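Local coordinates for RILP-like protein 2 (Mus musculus, PDB 4KP3), which is involved in cell shape and neuronal morphogenesis, promotes dendritic spines and takes part in cellular protein transport, including transport away from primary cilia, at residues T34-V37 and Y38-S41; S41-V44 and G45-M49; V82-L85 and R86-R89; K93-V96 and E97-K101. All blocks are in the same frame, centred on the assembly; numbering follows the deposited sequence.

Contact 1. Residues T34-V37 and Y38-S41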
ATOM      1  N   THR E  34      -6.706 -14.466   8.726  1.00 38.15           N
ATOM      2  CA  THR E  34      -7.117 -13.078   8.930  1.00 39.98           C
ATOM      3  C   THR E  34      -6.180 -12.376   9.918  1.00 42.70           C
ATOM      4  O   THR E  34      -5.975 -11.166   9.830  1.00 50.05           O
ATOM      5  CB  THR E  34      -8.594 -12.949   9.380  1.00 38.37           C
ATOM      6  OG1 THR E  34      -8.828 -13.775  10.525  1.00 43.55           O
ATOM      7  CG2 THR E  34      -9.539 -13.365   8.259  1.00 38.74           C
ATOM      8  N   ASP E  35      -5.601 -13.143  10.841  1.00 44.29           N
ATOM      9  CA  ASP E  35      -4.579 -12.616  11.747  1.00 44.85           C
ATOM     10  C   ASP E  35      -3.351 -12.114  10.984  1.00 46.47           C
ATOM     11  O   ASP E  35      -2.808 -11.056  11.307  1.00 49.71           O
ATOM     12  CB  ASP E  35      -4.152 -13.672  12.769  1.00 46.06           C
ATOM     13  CG  ASP E  35      -5.164 -13.848  13.885  1.00 50.08           C
ATOM     14  OD1 ASP E  35      -5.918 -12.891  14.156  1.00 45.35           O
ATOM     15  OD2 ASP E  35      -5.199 -14.940  14.495  1.00 53.23           O
ATOM     16  N   ASP E  36      -2.920 -12.876   9.980  1.00 39.94           N
ATOM     17  CA  ASP E  36      -1.785 -12.480   9.147  1.00 38.44           C
ATOM     18  C   ASP E  36      -2.057 -11.164   8.427  1.00 35.34           C
ATOM     19  O   ASP E  36      -1.172 -10.319   8.302  1.00 43.01           O
ATOM     20  CB  ASP E  36      -1.454 -13.563   8.121  1.00 39.43           C
ATOM     21  CG  ASP E  36      -0.916 -14.826   8.757  1.00 46.24           C
ATOM     22  OD1 ASP E  36      -0.332 -14.738   9.857  1.00 48.27           O
ATOM     23  OD2 ASP E  36      -1.072 -15.905   8.149  1.00 53.16           O
ATOM     24  N   VAL E  37      -3.289 -10.994   7.963  1.00 31.51           N
ATOM     25  CA  VAL E  37      -3.689  -9.767   7.286  1.00 36.95           C
ATOM     26  C   VAL E  37      -3.619  -8.589   8.261  1.00 41.18           C
ATOM     27  O   VAL E  37      -3.091  -7.526   7.932  1.00 41.12           O
ATOM     28  CB  VAL E  37      -5.113  -9.899   6.693  1.00 33.62           C
ATOM     29  CG1 VAL E  37      -5.585  -8.583   6.096  1.00 26.50           C
ATOM     30  CG2 VAL E  37      -5.151 -11.007   5.655  1.00 24.57           C
ATOM     31  N   TYR E  38      -4.145  -8.796   9.466  1.00 30.78           N
ATOM     32  CA  TYR E  38      -4.083  -7.792  10.528  1.00 38.68           C
ATOM     33  C   TYR E  38      -2.644  -7.389  10.856  1.00 35.80           C
ATOM     34  O   TYR E  38      -2.357  -6.215  11.089  1.00 35.17           O
ATOM     35  CB  TYR E  38      -4.781  -8.305  11.789  1.00 40.26           C
ATOM     36  CG  TYR E  38      -6.225  -8.694  11.574  1.00 41.98           C
ATOM     37  CD1 TYR E  38      -6.975  -8.116  10.560  1.00 37.98           C
ATOM     38  CD2 TYR E  38      -6.836  -9.646  12.380  1.00 43.11           C
ATOM     39  CE1 TYR E  38      -8.289  -8.468  10.354  1.00 38.99           C
ATOM     40  CE2 TYR E  38      -8.154 -10.007  12.183  1.00 40.64           C
ATOM     41  CZ  TYR E  38      -8.877  -9.413  11.168  1.00 41.74           C
ATOM     42  OH  TYR E  38     -10.191  -9.765  10.962  1.00 35.93           O
ATOM     43  N   ASP E  39      -1.746  -8.369  10.869  1.00 34.22           N
ATOM     44  CA  ASP E  39      -0.332  -8.110  11.127  1.00 30.55           C
ATOM     45  C   ASP E  39       0.276  -7.223  10.043  1.00 37.80           C
ATOM     46  O   ASP E  39       0.919  -6.220  10.348  1.00 35.30           O
ATOM     47  CB  ASP E  39       0.456  -9.420  11.238  1.00 35.38           C
ATOM     48  CG  ASP E  39       0.163 -10.172  12.524  1.00 45.24           C
ATOM     49  OD1 ASP E  39      -0.410  -9.569  13.456  1.00 45.69           O
ATOM     50  OD2 ASP E  39       0.516 -11.366  12.606  1.00 52.71           O
ATOM     51  N   ILE E  40       0.057  -7.599   8.783  1.00 32.50           N
ATOM     52  CA  ILE E  40       0.524  -6.824   7.637  1.00 29.04           C
ATOM     53  C   ILE E  40      -0.008  -5.397   7.703  1.00 26.35           C
ATOM     54  O   ILE E  40       0.711  -4.438   7.414  1.00 36.25           O
ATOM     55  CB  ILE E  40       0.071  -7.470   6.307  1.00 33.46           C
ATOM     56  CG1 ILE E  40       0.708  -8.848   6.131  1.00 36.00           C
ATOM     57  CG2 ILE E  40       0.420  -6.582   5.115  1.00 30.07           C
ATOM     58  CD1 ILE E  40       0.181  -9.621   4.925  1.00 27.03           C
ATOM     59  N   SER E  41      -1.270  -5.266   8.095  1.00 26.48           N
ATOM     60  CA  SER E  41      -1.918  -3.963   8.189  1.00 36.02           C
ATOM     61  C   SER E  41      -1.208  -3.033   9.166  1.00 37.30           C
ATOM     62  O   SER E  41      -1.053  -1.840   8.896  1.00 32.35           O
ATOM     63  CB  SER E  41      -3.376  -4.128   8.616  1.00 38.06           C
ATOM     64  OG  SER E  41      -4.071  -4.994   7.739  1.00 40.86           O
TER
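Tyr38 lays its ring over the backbone of the preceding turn, with Thr34 O 3.0 Å above the ring plane at its centre. The first torsion puts CG anti to the carbonyl carbon (chi1 -57°), which turns the ring back toward Thr34; there CB of Thr34 lies 3.9 Å from Tyr38 OH. The phenol OH is hydrogen-bonded to Glu72 of helix 55-100. With alanine at this position the Thr34 carbonyl would probably lose the ring that covers it, and Glu72 its phenol partner. Among the hydrogen bonds, four i to i+4 backbone links, such as Ile40 N to Asp36 O at 3.0 Å, mark a regular alpha-helix, the opening two turns of helix 34-49 in the RH1 domain. Val37 O accepts twice from Ser41, from its N at 2.9 Å and from OG at 2.7 Å, with the hydroxyl 41° out of the carbonyl plane. Acidic groups gather along one side: Asp36 OD1 and Asp39 OD2 stand 4.4 Å apart, a repulsion probably eased because Asp36 pairs with Lys27 and Asp39 with a basic side chain of another protein's chain. The apolar side of the helix, Val37 and Ile40, packs on Met68 of helix 55-100.

Contact 2. Residues S41-V44 and G45-M49; sequences SYVV and GRELM
The Tyr42 ring carries Arg46 CG over one face, 3.7 Å above the plane and offset toward the rim; the 4.0 Å from Arg46 CG to the Tyr42 ring centroid defines a CH-pi contact. Arg46 CD reaches Tyr42 OH at 3.4 Å. The guanidinium is not stacked on the ring, since the two planes stand 73° apart; NH1 comes to 3.3 Å from Tyr42 CE2, while Val43 CA lies over one guanidinium face. Two torsions explain this path: chi1 of Tyr42 (173°) swings the ring away from its own N-H, and the arginine chain bends at chi3 (-45°). NH2 forms a salt bridge with Glu20 at the start of the modelled chain. A serine in place of Arg46 would probably leave Glu20 without its mate and the tyrosine face without its aliphatic cover.

The other side chains run alongside one another. Val44 CG1 meets Leu48 CD1 at 3.8 Å. Glu47 lies beside Val43, its CG 3.3 Å from Val43 O, and its carboxylate bridges to Lys63 of the second subunit. Backbone bonds such as Leu48 N to Val44 O, 2.9 Å, show a regular alpha-helix. With Val44 and Leu48 packed on Ile64 of helix 55-100 and Leu60 of the second subunit, and Tyr42 and Arg46 partly exposed, it is an amphipathic one, the last part of helix 34-49 in the RH1 dimer.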
ATOM      1  N   SER E  41      -1.270  -5.266   8.095  1.00 26.48           N
ATOM      2  CA  SER E  41      -1.918  -3.963   8.189  1.00 36.02           C
ATOM      3  C   SER E  41      -1.208  -3.033   9.166  1.00 37.30           C
ATOM      4  O   SER E  41      -1.053  -1.840   8.896  1.00 32.35           O
ATOM      5  CB  SER E  41      -3.376  -4.128   8.616  1.00 38.06           C
ATOM      6  OG  SER E  41      -4.071  -4.994   7.739  1.00 40.86           O
ATOM      7  N   TYR E  42      -0.784  -3.578  10.304  1.00 33.16           N
ATOM      8  CA  TYR E  42      -0.118  -2.756  11.303  1.00 38.92           C
ATOM      9  C   TYR E  42       1.206  -2.196  10.798  1.00 39.00           C
ATOM     10  O   TYR E  42       1.467  -1.000  10.935  1.00 36.49           O
ATOM     11  CB  TYR E  42       0.102  -3.511  12.618  1.00 48.81           C
ATOM     12  CG  TYR E  42       0.939  -2.719  13.593  1.00 54.71           C
ATOM     13  CD1 TYR E  42       0.483  -1.509  14.103  1.00 53.39           C
ATOM     14  CD2 TYR E  42       2.189  -3.168  13.992  1.00 65.41           C
ATOM     15  CE1 TYR E  42       1.249  -0.769  14.985  1.00 63.69           C
ATOM     16  CE2 TYR E  42       2.963  -2.437  14.881  1.00 67.89           C
ATOM     17  CZ  TYR E  42       2.487  -1.239  15.374  1.00 68.66           C
ATOM     18  OH  TYR E  42       3.252  -0.510  16.256  1.00 73.31           O
ATOM     19  N   VAL E  43       2.038  -3.047  10.209  1.00 34.74           N
ATOM     20  CA  VAL E  43       3.355  -2.583   9.784  1.00 40.98           C
ATOM     21  C   VAL E  43       3.287  -1.676   8.551  1.00 36.79           C
ATOM     22  O   VAL E  43       4.092  -0.758   8.413  1.00 39.85           O
ATOM     23  CB  VAL E  43       4.377  -3.734   9.616  1.00 39.72           C
ATOM     24  CG1 VAL E  43       3.824  -5.026  10.187  1.00 36.11           C
ATOM     25  CG2 VAL E  43       4.781  -3.896   8.171  1.00 38.85           C
ATOM     26  N   VAL E  44       2.315  -1.914   7.676  1.00 32.36           N
ATOM     27  CA  VAL E  44       2.088  -1.007   6.557  1.00 32.29           C
ATOM     28  C   VAL E  44       1.604   0.338   7.098  1.00 39.20           C
ATOM     29  O   VAL E  44       2.020   1.396   6.621  1.00 44.66           O
ATOM     30  CB  VAL E  44       1.091  -1.598   5.526  1.00 42.45           C
ATOM     31  CG1 VAL E  44       0.528  -0.515   4.625  1.00 39.81           C
ATOM     32  CG2 VAL E  44       1.763  -2.683   4.698  1.00 30.54           C
ATOM     33  N   GLY E  45       0.744   0.287   8.114  1.00 34.08           N
ATOM     34  CA  GLY E  45       0.289   1.486   8.801  1.00 30.34           C
ATOM     35  C   GLY E  45       1.422   2.324   9.374  1.00 31.92           C
ATOM     36  O   GLY E  45       1.430   3.546   9.226  1.00 37.20           O
ATOM     37  N   ARG E  46       2.383   1.667  10.021  1.00 32.77           N
ATOM     38  CA  ARG E  46       3.542   2.356  10.587  1.00 38.38           C
ATOM     39  C   ARG E  46       4.344   3.065   9.510  1.00 37.89           C
ATOM     40  O   ARG E  46       4.751   4.217   9.668  1.00 36.95           O
ATOM     41  CB  ARG E  46       4.466   1.372  11.314  1.00 39.08           C
ATOM     42  CG  ARG E  46       3.944   0.846  12.632  1.00 55.02           C
ATOM     43  CD  ARG E  46       5.072   0.214  13.439  1.00 75.57           C
ATOM     44  NE  ARG E  46       5.927  -0.647  12.622  1.00 82.61           N
ATOM     45  CZ  ARG E  46       6.427  -1.811  13.026  1.00 81.59           C
ATOM     46  NH1 ARG E  46       6.156  -2.267  14.243  1.00 86.22           N
ATOM     47  NH2 ARG E  46       7.196  -2.523  12.212  1.00 70.02           N
ATOM     48  N   GLU E  47       4.583   2.363   8.412  1.00 40.85           N
ATOM     49  CA  GLU E  47       5.395   2.916   7.341  1.00 41.78           C
ATOM     50  C   GLU E  47       4.693   4.085   6.660  1.00 40.32           C
ATOM     51  O   GLU E  47       5.333   5.077   6.312  1.00 44.18           O
ATOM     52  CB  GLU E  47       5.795   1.819   6.362  1.00 30.02           C
ATOM     53  CG  GLU E  47       6.675   0.780   7.030  1.00 42.89           C
ATOM     54  CD  GLU E  47       7.178  -0.278   6.078  1.00 56.31           C
ATOM     55  OE1 GLU E  47       7.182  -0.033   4.855  1.00 56.62           O
ATOM     56  OE2 GLU E  47       7.577  -1.360   6.559  1.00 66.81           O
ATOM     57  N   LEU E  48       3.377   3.980   6.505  1.00 34.34           N
ATOM     58  CA  LEU E  48       2.585   5.091   5.980  1.00 41.21           C
ATOM     59  C   LEU E  48       2.619   6.286   6.928  1.00 45.23           C
ATOM     60  O   LEU E  48       2.795   7.424   6.496  1.00 48.33           O
ATOM     61  CB  LEU E  48       1.138   4.658   5.733  1.00 29.06           C
ATOM     62  CG  LEU E  48       0.869   3.854   4.462  1.00 35.15           C
ATOM     63  CD1 LEU E  48      -0.452   3.117   4.572  1.00 26.67           C
ATOM     64  CD2 LEU E  48       0.873   4.772   3.246  1.00 26.90           C
ATOM     65  N   MET E  49       2.446   6.017   8.220  1.00 41.99           N
ATOM     66  CA  MET E  49       2.465   7.061   9.242  1.00 46.85           C
ATOM     67  C   MET E  49       3.810   7.781   9.291  1.00 50.04           C
ATOM     68  O   MET E  49       3.867   8.999   9.442  1.00 56.06           O
ATOM     69  CB  MET E  49       2.126   6.470  10.617  1.00 54.93           C
ATOM     70  CG  MET E  49       2.184   7.467  11.768  1.00 62.46           C
ATOM     71  SD  MET E  49       1.725   6.735  13.354  1.00107.32           S
ATOM     72  CE  MET E  49       3.045   5.545  13.590  1.00 98.61           C
TER

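Contact 3. Residues V82-L85 and R86-R89; sequences VEEL and RMER
Arg86 reaches back along the helix to Val82, the two side chains lying side by side and pointing the same way. Its chain is bent at chi2 (-135°), and CG passes 3.0 Å from Val82 O before the guanidinium presents one face to Val82 CG1, which is 3.3 Å from NH1. The methyl therefore meets the flat cation through van der Waals contact, while Arg86 also packs on Leu85 of the second subunit.

Leu85 points mostly away from the following turn, yet CD2 touches Glu88 OE2 at 4.1 Å, and it also packs on Arg89 of the second subunit. Glu84 contributes along the outer side: its chain bends at chi2 (60°) and crosses Met87 at about a right angle, OE1 lying 3.1 Å from Met87 CE. Its OE2 also comes to 3.7 Å from Glu88 OE2, with carboxylate planes 41° apart; this like-charge approach is probably offset by Arg89 of the second subunit, which pairs with Glu88 OE1.

Backbone bonds from Arg86 N to Val82 O and from Arg89 N to Leu85 O, at 3.0 and 2.9 Å, keep the helix regular. Val82 meets Val82 of the second subunit and Glu88 pairs with its Arg89, so equivalent residues lie level, as in a parallel coiled coil.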
ATOM      1  N   VAL E  82     -14.131 -23.297   3.128  1.00 36.96           N
ATOM      2  CA  VAL E  82     -13.360 -24.539   3.137  1.00 35.71           C
ATOM      3  C   VAL E  82     -13.614 -25.342   4.410  1.00 38.84           C
ATOM      4  O   VAL E  82     -13.802 -26.555   4.354  1.00 48.88           O
ATOM      5  CB  VAL E  82     -11.842 -24.287   2.962  1.00 39.65           C
ATOM      6  CG1 VAL E  82     -11.034 -25.496   3.406  1.00 33.84           C
ATOM      7  CG2 VAL E  82     -11.521 -23.947   1.513  1.00 36.88           C
ATOM      8  N   GLU E  83     -13.654 -24.662   5.550  1.00 40.88           N
ATOM      9  CA  GLU E  83     -13.872 -25.338   6.827  1.00 47.70           C
ATOM     10  C   GLU E  83     -15.251 -26.000   6.929  1.00 46.45           C
ATOM     11  O   GLU E  83     -15.363 -27.144   7.378  1.00 45.38           O
ATOM     12  CB  GLU E  83     -13.656 -24.381   7.999  1.00 56.49           C
ATOM     13  CG  GLU E  83     -13.785 -25.053   9.353  1.00 72.13           C
ATOM     14  CD  GLU E  83     -12.908 -26.286   9.471  1.00 86.53           C
ATOM     15  OE1 GLU E  83     -13.450 -27.387   9.709  1.00 89.20           O
ATOM     16  OE2 GLU E  83     -11.673 -26.155   9.326  1.00 91.98           O
ATOM     17  N   GLU E  84     -16.294 -25.285   6.510  1.00 41.84           N
ATOM     18  CA  GLU E  84     -17.653 -25.821   6.570  1.00 40.87           C
ATOM     19  C   GLU E  84     -17.824 -27.006   5.627  1.00 41.89           C
ATOM     20  O   GLU E  84     -18.433 -28.017   5.988  1.00 39.23           O
ATOM     21  CB  GLU E  84     -18.699 -24.739   6.271  1.00 44.80           C
ATOM     22  CG  GLU E  84     -20.105 -25.287   6.025  1.00 60.06           C
ATOM     23  CD  GLU E  84     -20.676 -26.054   7.218  1.00 73.80           C
ATOM     24  OE1 GLU E  84     -20.434 -25.641   8.372  1.00 76.57           O
ATOM     25  OE2 GLU E  84     -21.373 -27.070   7.002  1.00 76.29           O
ATOM     26  N   LEU E  85     -17.268 -26.889   4.425  1.00 42.25           N
ATOM     27  CA  LEU E  85     -17.333 -27.984   3.467  1.00 40.62           C
ATOM     28  C   LEU E  85     -16.558 -29.209   3.958  1.00 43.36           C
ATOM     29  O   LEU E  85     -16.958 -30.340   3.690  1.00 48.23           O
ATOM     30  CB  LEU E  85     -16.869 -27.539   2.075  1.00 40.50           C
ATOM     31  CG  LEU E  85     -17.961 -26.891   1.218  1.00 43.61           C
ATOM     32  CD1 LEU E  85     -17.391 -26.250  -0.039  1.00 44.48           C
ATOM     33  CD2 LEU E  85     -19.038 -27.910   0.853  1.00 40.36           C
ATOM     34  N   ARG E  86     -15.471 -28.987   4.695  1.00 41.30           N
ATOM     35  CA  ARG E  86     -14.680 -30.100   5.230  1.00 45.19           C
ATOM     36  C   ARG E  86     -15.460 -30.939   6.237  1.00 43.53           C
ATOM     37  O   ARG E  86     -15.453 -32.167   6.157  1.00 50.92           O
ATOM     38  CB  ARG E  86     -13.357 -29.616   5.837  1.00 53.91           C
ATOM     39  CG  ARG E  86     -12.346 -29.175   4.793  1.00 69.94           C
ATOM     40  CD  ARG E  86     -10.952 -29.708   5.065  1.00 81.57           C
ATOM     41  NE  ARG E  86     -10.160 -29.753   3.837  1.00 87.63           N
ATOM     42  CZ  ARG E  86      -9.235 -28.860   3.502  1.00 90.45           C
ATOM     43  NH1 ARG E  86      -8.963 -27.846   4.312  1.00 89.39           N
ATOM     44  NH2 ARG E  86      -8.574 -28.989   2.358  1.00 89.57           N
ATOM     45  N   MET E  87     -16.130 -30.276   7.177  1.00 41.21           N
ATOM     46  CA  MET E  87     -16.976 -30.967   8.149  1.00 45.15           C
ATOM     47  C   MET E  87     -18.060 -31.776   7.452  1.00 44.51           C
ATOM     48  O   MET E  87     -18.229 -32.970   7.707  1.00 47.87           O
ATOM     49  CB  MET E  87     -17.645 -29.966   9.085  1.00 50.67           C
ATOM     50  CG  MET E  87     -16.734 -29.355  10.128  1.00 60.63           C
ATOM     51  SD  MET E  87     -17.699 -28.452  11.356  1.00 73.73           S
ATOM     52  CE  MET E  87     -18.739 -27.484  10.274  1.00 91.69           C
ATOM     53  N   GLU E  88     -18.794 -31.104   6.574  1.00 42.54           N
ATOM     54  CA  GLU E  88     -19.886 -31.720   5.835  1.00 45.01           C
ATOM     55  C   GLU E  88     -19.401 -32.953   5.090  1.00 44.48           C
ATOM     56  O   GLU E  88     -20.034 -34.007   5.131  1.00 47.80           O
ATOM     57  CB  GLU E  88     -20.441 -30.717   4.836  1.00 51.51           C
ATOM     58  CG  GLU E  88     -21.937 -30.626   4.811  1.00 60.96           C
ATOM     59  CD  GLU E  88     -22.415 -29.668   3.749  1.00 72.80           C
ATOM     60  OE1 GLU E  88     -23.320 -30.050   2.977  1.00 80.09           O
ATOM     61  OE2 GLU E  88     -21.878 -28.540   3.683  1.00 69.31           O
ATOM     62  N   ARG E  89     -18.265 -32.804   4.418  1.00 41.68           N
ATOM     63  CA  ARG E  89     -17.659 -33.883   3.653  1.00 39.67           C
ATOM     64  C   ARG E  89     -17.238 -35.040   4.560  1.00 43.74           C
ATOM     65  O   ARG E  89     -17.452 -36.203   4.219  1.00 44.77           O
ATOM     66  CB  ARG E  89     -16.467 -33.342   2.849  1.00 40.96           C
ATOM     67  CG  ARG E  89     -15.914 -34.273   1.782  1.00 39.26           C
ATOM     68  CD  ARG E  89     -14.906 -35.258   2.357  1.00 45.20           C
ATOM     69  NE  ARG E  89     -13.954 -34.603   3.251  1.00 47.56           N
ATOM     70  CZ  ARG E  89     -12.780 -34.118   2.861  1.00 54.97           C
ATOM     71  NH1 ARG E  89     -12.417 -34.217   1.589  1.00 52.34           N
ATOM     72  NH2 ARG E  89     -11.970 -33.536   3.738  1.00 51.76           N
TER

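Contact 4. Residues K93-V96 and E97-K101; sequences KQEV and EGLRK
Val96 and Arg100 are brought together by different first torsions: Val96 CG1 is anti to the backbone N (chi1 167°), whereas Arg100 CG lies anti to the carbonyl carbon (chi1 -79°) and the chain then runs extended to NE. The result places Val96 CG1 over the centre of one guanidinium face, 3.5 Å above its plane. This is methyl-on-cation packing; the charged end is turned to the second subunit, where NH2 makes a salt bridge with Glu95.

Glu95 and Leu99 form a second pair, side by side, with Glu95 CG 3.9 Å from Leu99 CD1. The methylene part of the glutamate thus touches the leucine, while its carboxylate pairs with Arg100 of the second subunit.

The backbone bonds remain helical but vary in quality. Leu99 N reaches Glu95 O at 3.0 Å in the carbonyl plane, whereas Arg100 N to Val96 O, also 3.0 Å, has a more bent N-H...O angle of 135°. Farther on, the bonds to Lys101 N are weak, and Lys101 NZ and Glu97 OE2 make a long ion pair at 3.8 Å. Leu99 against Leu99 of the second subunit, with Glu95–Arg100 salt bridges given in both directions, is consistent with two helices still wound together near the C-terminal end of helix 55-100.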
ATOM      1  N   LYS E  93     -18.975 -38.752   4.465  1.00 44.37           N
ATOM      2  CA  LYS E  93     -18.177 -39.956   4.250  1.00 55.10           C
ATOM      3  C   LYS E  93     -18.440 -41.018   5.317  1.00 52.42           C
ATOM      4  O   LYS E  93     -18.414 -42.216   5.033  1.00 57.92           O
ATOM      5  CB  LYS E  93     -16.681 -39.630   4.155  1.00 63.77           C
ATOM      6  CG  LYS E  93     -16.174 -39.566   2.717  1.00 71.09           C
ATOM      7  CD  LYS E  93     -14.681 -39.290   2.629  1.00 76.41           C
ATOM      8  CE  LYS E  93     -14.207 -39.367   1.180  1.00 85.37           C
ATOM      9  NZ  LYS E  93     -12.805 -38.896   0.998  1.00 90.22           N
ATOM     10  N   GLN E  94     -18.710 -40.583   6.543  1.00 46.69           N
ATOM     11  CA  GLN E  94     -19.055 -41.527   7.600  1.00 54.01           C
ATOM     12  C   GLN E  94     -20.432 -42.139   7.358  1.00 49.67           C
ATOM     13  O   GLN E  94     -20.633 -43.339   7.554  1.00 47.89           O
ATOM     14  CB  GLN E  94     -18.991 -40.855   8.973  1.00 59.12           C
ATOM     15  CG  GLN E  94     -17.642 -40.228   9.267  1.00 70.68           C
ATOM     16  CD  GLN E  94     -17.397 -40.012  10.744  1.00 84.10           C
ATOM     17  OE1 GLN E  94     -18.285 -39.576  11.478  1.00 90.61           O
ATOM     18  NE2 GLN E  94     -16.186 -40.325  11.191  1.00 86.37           N
ATOM     19  N   GLU E  95     -21.375 -41.312   6.918  1.00 44.54           N
ATOM     20  CA  GLU E  95     -22.717 -41.796   6.610  1.00 48.72           C
ATOM     21  C   GLU E  95     -22.703 -42.800   5.450  1.00 41.49           C
ATOM     22  O   GLU E  95     -23.313 -43.863   5.540  1.00 44.19           O
ATOM     23  CB  GLU E  95     -23.660 -40.623   6.317  1.00 51.59           C
ATOM     24  CG  GLU E  95     -25.078 -41.038   5.949  1.00 55.94           C
ATOM     25  CD  GLU E  95     -26.007 -39.850   5.777  1.00 62.12           C
ATOM     26  OE1 GLU E  95     -27.226 -40.065   5.592  1.00 65.99           O
ATOM     27  OE2 GLU E  95     -25.521 -38.701   5.828  1.00 63.34           O
ATOM     28  N   VAL E  96     -21.996 -42.463   4.372  1.00 39.52           N
ATOM     29  CA  VAL E  96     -21.880 -43.346   3.209  1.00 45.51           C
ATOM     30  C   VAL E  96     -21.272 -44.704   3.567  1.00 50.52           C
ATOM     31  O   VAL E  96     -21.721 -45.747   3.082  1.00 50.97           O
ATOM     32  CB  VAL E  96     -21.054 -42.691   2.073  1.00 44.68           C
ATOM     33  CG1 VAL E  96     -20.672 -43.719   1.016  1.00 43.35           C
ATOM     34  CG2 VAL E  96     -21.825 -41.543   1.446  1.00 48.92           C
ATOM     35  N   GLU E  97     -20.253 -44.690   4.419  1.00 52.52           N
ATOM     36  CA  GLU E  97     -19.604 -45.921   4.859  1.00 59.43           C
ATOM     37  C   GLU E  97     -20.584 -46.852   5.573  1.00 55.91           C
ATOM     38  O   GLU E  97     -20.595 -48.062   5.333  1.00 63.08           O
ATOM     39  CB  GLU E  97     -18.412 -45.601   5.764  1.00 70.89           C
ATOM     40  CG  GLU E  97     -17.861 -46.797   6.519  1.00 78.87           C
ATOM     41  CD  GLU E  97     -16.690 -46.426   7.403  1.00 84.32           C
ATOM     42  OE1 GLU E  97     -16.078 -45.363   7.161  1.00 87.69           O
ATOM     43  OE2 GLU E  97     -16.382 -47.194   8.340  1.00 82.62           O
ATOM     44  N   GLY E  98     -21.414 -46.284   6.441  1.00 43.53           N
ATOM     45  CA  GLY E  98     -22.412 -47.064   7.149  1.00 41.81           C
ATOM     46  C   GLY E  98     -23.463 -47.627   6.212  1.00 60.43           C
ATOM     47  O   GLY E  98     -23.860 -48.787   6.334  1.00 60.63           O
ATOM     48  N   LEU E  99     -23.907 -46.804   5.268  1.00 62.57           N
ATOM     49  CA  LEU E  99     -24.930 -47.213   4.312  1.00 65.94           C
ATOM     50  C   LEU E  99     -24.418 -48.287   3.354  1.00 67.34           C
ATOM     51  O   LEU E  99     -25.204 -49.041   2.781  1.00 68.58           O
ATOM     52  CB  LEU E  99     -25.462 -46.002   3.543  1.00 64.45           C
ATOM     53  CG  LEU E  99     -26.170 -44.961   4.413  1.00 62.26           C
ATOM     54  CD1 LEU E  99     -26.552 -43.732   3.604  1.00 59.81           C
ATOM     55  CD2 LEU E  99     -27.395 -45.564   5.092  1.00 41.21           C
ATOM     56  N   ARG E 100     -23.100 -48.356   3.187  1.00 68.31           N
ATOM     57  CA  ARG E 100     -22.491 -49.399   2.366  1.00 70.47           C
ATOM     58  C   ARG E 100     -22.503 -50.754   3.070  1.00 81.94           C
ATOM     59  O   ARG E 100     -22.561 -51.797   2.419  1.00 88.22           O
ATOM     60  CB  ARG E 100     -21.070 -49.010   1.962  1.00 63.11           C
ATOM     61  CG  ARG E 100     -21.020 -48.019   0.816  1.00 58.05           C
ATOM     62  CD  ARG E 100     -19.637 -47.420   0.652  1.00 63.80           C
ATOM     63  NE  ARG E 100     -19.529 -46.643  -0.577  1.00 69.74           N
ATOM     64  CZ  ARG E 100     -18.497 -45.860  -0.883  1.00 71.40           C
ATOM     65  NH1 ARG E 100     -17.479 -45.739  -0.042  1.00 73.05           N
ATOM     66  NH2 ARG E 100     -18.487 -45.193  -2.030  1.00 69.09           N
ATOM     67  N   LYS E 101     -22.456 -50.733   4.398  1.00 84.64           N
ATOM     68  CA  LYS E 101     -22.548 -51.959   5.184  1.00 83.82           C
ATOM     69  C   LYS E 101     -24.004 -52.296   5.493  1.00 82.88           C
ATOM     70  O   LYS E 101     -24.797 -52.563   4.590  1.00 82.90           O
ATOM     71  CB  LYS E 101     -21.759 -51.828   6.487  1.00 84.38           C
ATOM     72  CG  LYS E 101     -20.312 -51.399   6.306  1.00 86.57           C
ATOM     73  CD  LYS E 101     -19.595 -51.328   7.643  1.00 88.60           C
ATOM     74  CE  LYS E 101     -18.177 -50.807   7.487  1.00 88.70           C
ATOM     75  NZ  LYS E 101     -17.441 -50.824   8.782  1.00 91.92           N
TER

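In the fold
All four contacts are intrahelical and lie in the RH1 domain. Contacts 1 and 2 divide helix 34-49, share Ser41 and have centres 11 Å apart; contacts 3 and 4 follow along helix 55-100, their centres 17 Å apart. Between the helices the centres are farther apart: 24 Å for contacts 1 and 3, 35 Å for contacts 2 and 3, and 52 Å for contacts 2 and 4, which lie on opposite sides of the chain's centre. Helix 34-49 folds back on helix 55-100 and meets both the chain of another protein and the second subunit, while contacts 3 and 4 carry the long helix onward against the second subunit, consistent with the protein's dimerization.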